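Local atomic coordinates of DYNE8 (Micromonospora chersina, PDB entry 4AMN), a protein that forms the acyltransferase domain of an iterative enediyne polyketide synthase, the part that probably loads acyl building blocks during dynemicin biosynthesis. Residues P4-V9 with A58-D63. Numbering follows the deposited sequence.
Sequences PDHELV and AAAVRD
Two neighbouring antiparallel strands of a four-stranded sheet, the outermost 7-13 and the inner 55-61, meet where Glu-7 pairs with Val-61 and Val-9 with Ala-59. This small alpha/beta unit, distinct from the parallel sheet of the acyltransferase core, is consistent with the linker preceding that core in related synthases. Each of these hydrogen-bonded pairs closes a ring of two backbone bonds; Glu-7 N reaches Val-61 O at 2.7 Å, nearly straight at 169°, and Val-9 N reaches Ala-59 O at 2.9 Å. Leu-8 and Ala-60 form the non-hydrogen-bonded pair between them, their side chains directed to the face packed by helix 379-390. On the other face Val-9 CG2 touches Val-61 CG2 at 4.0 Å, and both valines rest on Leu-67 of helix 64-79. There too, Glu-7 bends at chi2 (53°), which brings OE2 back to its neighbour's amide, Leu-8 N, at 3.0 Å; the same oxygen forms a salt bridge with Arg-404, and OE1 bonds to Thr-39. Beyond the last rung, Arg-62 lays CG over one face of the His-6 ring, 3.9 Å from its centroid, a CH-pi contact displaced toward the NE2-CE1 side. The two side chains run alongside each other in the same direction, ring and guanidinium planes 46° apart. His-6 ND1 donates in its ring plane to Asp-5 OD1 at 2.9 Å, meeting that oxygen from above the carboxylate plane, while Asp-5 OD2 takes a bond from Ser-377. With an alanine replacing His-6, Arg-62 CG would lose the ring face beneath it, and Asp-5 OD1 would probably lack this donor, its carboxylate freer to turn. The backbone bonds fix the strand register, and an amide, a hydroxyl and an arginine grip the buried Glu-7 carboxylate of the edge strand, probably favouring its ionised form.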
ATOM      1  N   PRO A   4     -17.374   9.127 -12.078  1.00 37.24           N
ATOM      2  CA  PRO A   4     -16.109   9.217 -11.310  1.00 35.89           C
ATOM      3  C   PRO A   4     -15.330  10.481 -11.711  1.00 34.92           C
ATOM      4  O   PRO A   4     -15.535  10.983 -12.818  1.00 35.61           O
ATOM      5  CB  PRO A   4     -15.333   7.941 -11.714  1.00 36.18           C
ATOM      6  CG  PRO A   4     -16.202   7.234 -12.785  1.00 36.64           C
ATOM      7  CD  PRO A   4     -17.275   8.206 -13.226  1.00 37.76           C
ATOM      8  N   ASP A   5     -14.451  10.979 -10.826  1.00 33.46           N
ATOM      9  CA  ASP A   5     -13.640  12.170 -11.118  1.00 31.21           C
ATOM     10  C   ASP A   5     -12.372  11.915 -11.976  1.00 28.72           C
ATOM     11  O   ASP A   5     -11.785  12.856 -12.521  1.00 28.33           O
ATOM     12  CB  ASP A   5     -13.311  12.991  -9.841  1.00 32.32           C
ATOM     13  CG  ASP A   5     -12.296  12.300  -8.889  1.00 34.72           C
ATOM     14  OD1 ASP A   5     -11.491  11.427  -9.322  1.00 40.93           O
ATOM     15  OD2 ASP A   5     -12.286  12.664  -7.682  1.00 39.50           O
ATOM     16  N   HIS A   6     -11.964  10.638 -12.065  1.00 26.30           N
ATOM     17  CA  HIS A   6     -10.898  10.219 -12.958  1.00 22.77           C
ATOM     18  C   HIS A   6     -11.527   9.172 -13.860  1.00 21.13           C
ATOM     19  O   HIS A   6     -12.407   8.405 -13.460  1.00 22.55           O
ATOM     20  CB  HIS A   6      -9.703   9.598 -12.227  1.00 23.53           C
ATOM     21  CG  HIS A   6      -8.713  10.601 -11.745  1.00 26.68           C
ATOM     22  ND1 HIS A   6      -9.018  11.498 -10.756  1.00 27.33           N
ATOM     23  CD2 HIS A   6      -7.449  10.883 -12.140  1.00 29.73           C
ATOM     24  CE1 HIS A   6      -7.983  12.293 -10.550  1.00 28.52           C
ATOM     25  NE2 HIS A   6      -7.006  11.928 -11.368  1.00 32.68           N
ATOM     26  N   GLU A   7     -11.147   9.219 -15.117  1.00 15.16           N
ATOM     27  CA  GLU A   7     -11.546   8.199 -16.056  1.00 14.58           C
ATOM     28  C   GLU A   7     -10.371   7.261 -16.311  1.00 12.88           C
ATOM     29  O   GLU A   7      -9.217   7.694 -16.228  1.00 13.92           O
ATOM     30  CB  GLU A   7     -12.037   8.839 -17.364  1.00 15.05           C
ATOM     31  CG  GLU A   7     -12.789   7.854 -18.280  1.00 19.25           C
ATOM     32  CD  GLU A   7     -13.932   7.144 -17.529  1.00 22.64           C
ATOM     33  OE1 GLU A   7     -15.066   7.676 -17.433  1.00 25.09           O
ATOM     34  OE2 GLU A   7     -13.645   6.090 -16.932  1.00 20.04           O
ATOM     35  N   LEU A   8     -10.647   6.000 -16.652  1.00 11.27           N
ATOM     36  CA  LEU A   8      -9.622   5.018 -16.966  1.00 10.89           C
ATOM     37  C   LEU A   8      -9.625   4.743 -18.465  1.00 10.55           C
ATOM     38  O   LEU A   8     -10.660   4.328 -19.028  1.00 11.68           O
ATOM     39  CB  LEU A   8      -9.923   3.719 -16.228  1.00 10.37           C
ATOM     40  CG  LEU A   8      -9.104   2.511 -16.645  1.00 11.33           C
ATOM     41  CD1 LEU A   8      -7.622   2.715 -16.274  1.00 10.30           C
ATOM     42  CD2 LEU A   8      -9.532   1.256 -15.860  1.00 11.70           C
ATOM     43  N   VAL A   9      -8.533   5.026 -19.148  1.00 10.38           N
ATOM     44  CA  VAL A   9      -8.423   4.860 -20.584  1.00  9.06           C
ATOM     45  C   VAL A   9      -7.405   3.781 -20.871  1.00  9.73           C
ATOM     46  O   VAL A   9      -6.243   3.959 -20.515  1.00  9.97           O
ATOM     47  CB  VAL A   9      -8.022   6.137 -21.292  1.00 10.72           C
ATOM     48  CG1 VAL A   9      -8.047   5.902 -22.808  1.00 11.68           C
ATOM     49  CG2 VAL A   9      -9.040   7.273 -20.926  1.00 12.81           C
ATOM     50  N   ALA A  58      -2.313   2.240 -20.420  1.00  8.80           N
ATOM     51  CA  ALA A  58      -3.417   2.620 -19.594  1.00  9.25           C
ATOM     52  C   ALA A  58      -3.139   3.896 -18.838  1.00  9.90           C
ATOM     53  O   ALA A  58      -2.024   4.044 -18.320  1.00 11.31           O
ATOM     54  CB  ALA A  58      -3.747   1.460 -18.576  1.00 10.44           C
ATOM     55  N   ALA A  59      -4.117   4.758 -18.724  1.00  9.91           N
ATOM     56  CA  ALA A  59      -3.921   5.994 -18.013  1.00 10.70           C
ATOM     57  C   ALA A  59      -5.164   6.336 -17.261  1.00 11.11           C
ATOM     58  O   ALA A  59      -6.292   6.230 -17.773  1.00 11.69           O
ATOM     59  CB  ALA A  59      -3.590   7.148 -19.002  1.00 11.37           C
ATOM     60  N   ALA A  60      -4.961   6.927 -16.090  1.00 11.17           N
ATOM     61  CA  ALA A  60      -6.023   7.547 -15.346  1.00 10.34           C
ATOM     62  C   ALA A  60      -5.974   9.037 -15.614  1.00 13.01           C
ATOM     63  O   ALA A  60      -4.907   9.664 -15.385  1.00 14.32           O
ATOM     64  CB  ALA A  60      -5.812   7.257 -13.812  1.00 12.36           C
ATOM     65  N   VAL A  61      -7.079   9.613 -16.060  1.00 12.88           N
ATOM     66  CA  VAL A  61      -7.100  11.004 -16.525  1.00 13.10           C
ATOM     67  C   VAL A  61      -8.289  11.771 -15.986  1.00 14.48           C
ATOM     68  O   VAL A  61      -9.359  11.178 -15.748  1.00 16.02           O
ATOM     69  CB  VAL A  61      -7.093  11.117 -18.078  1.00 14.78           C
ATOM     70  CG1 VAL A  61      -5.852  10.475 -18.687  1.00 14.47           C
ATOM     71  CG2 VAL A  61      -8.399  10.550 -18.678  1.00 16.09           C
ATOM     72  N   ARG A  62      -8.117  13.079 -15.776  1.00 16.89           N
ATOM     73  CA  ARG A  62      -9.245  13.918 -15.332  1.00 18.24           C
ATOM     74  C   ARG A  62     -10.157  14.369 -16.455  1.00 18.49           C
ATOM     75  O   ARG A  62     -11.319  14.630 -16.230  1.00 19.90           O
ATOM     76  CB  ARG A  62      -8.779  15.151 -14.512  1.00 19.03           C
ATOM     77  CG  ARG A  62      -8.136  14.791 -13.202  1.00 24.35           C
ATOM     78  CD  ARG A  62      -7.823  16.089 -12.456  1.00 35.30           C
ATOM     79  NE  ARG A  62      -6.405  16.226 -12.120  1.00 40.98           N
ATOM     80  CZ  ARG A  62      -5.930  16.311 -10.872  1.00 45.71           C
ATOM     81  NH1 ARG A  62      -6.771  16.262  -9.833  1.00 46.33           N
ATOM     82  NH2 ARG A  62      -4.614  16.442 -10.653  1.00 45.19           N
ATOM     83  N   ASP A  63      -9.590  14.481 -17.659  1.00 17.48           N
ATOM     84  CA  ASP A  63     -10.276  15.048 -18.796  1.00 17.91           C
ATOM     85  C   ASP A  63      -9.532  14.760 -20.086  1.00 19.21           C
ATOM     86  O   ASP A  63      -8.468  14.099 -20.083  1.00 15.89           O
ATOM     87  CB  ASP A  63     -10.531  16.592 -18.585  1.00 18.80           C
ATOM     88  CG  ASP A  63      -9.278  17.428 -18.504  1.00 23.24           C
ATOM     89  OD1 ASP A  63      -8.122  16.954 -18.638  1.00 23.92           O
ATOM     90  OD2 ASP A  63      -9.459  18.660 -18.318  1.00 29.00           O
TER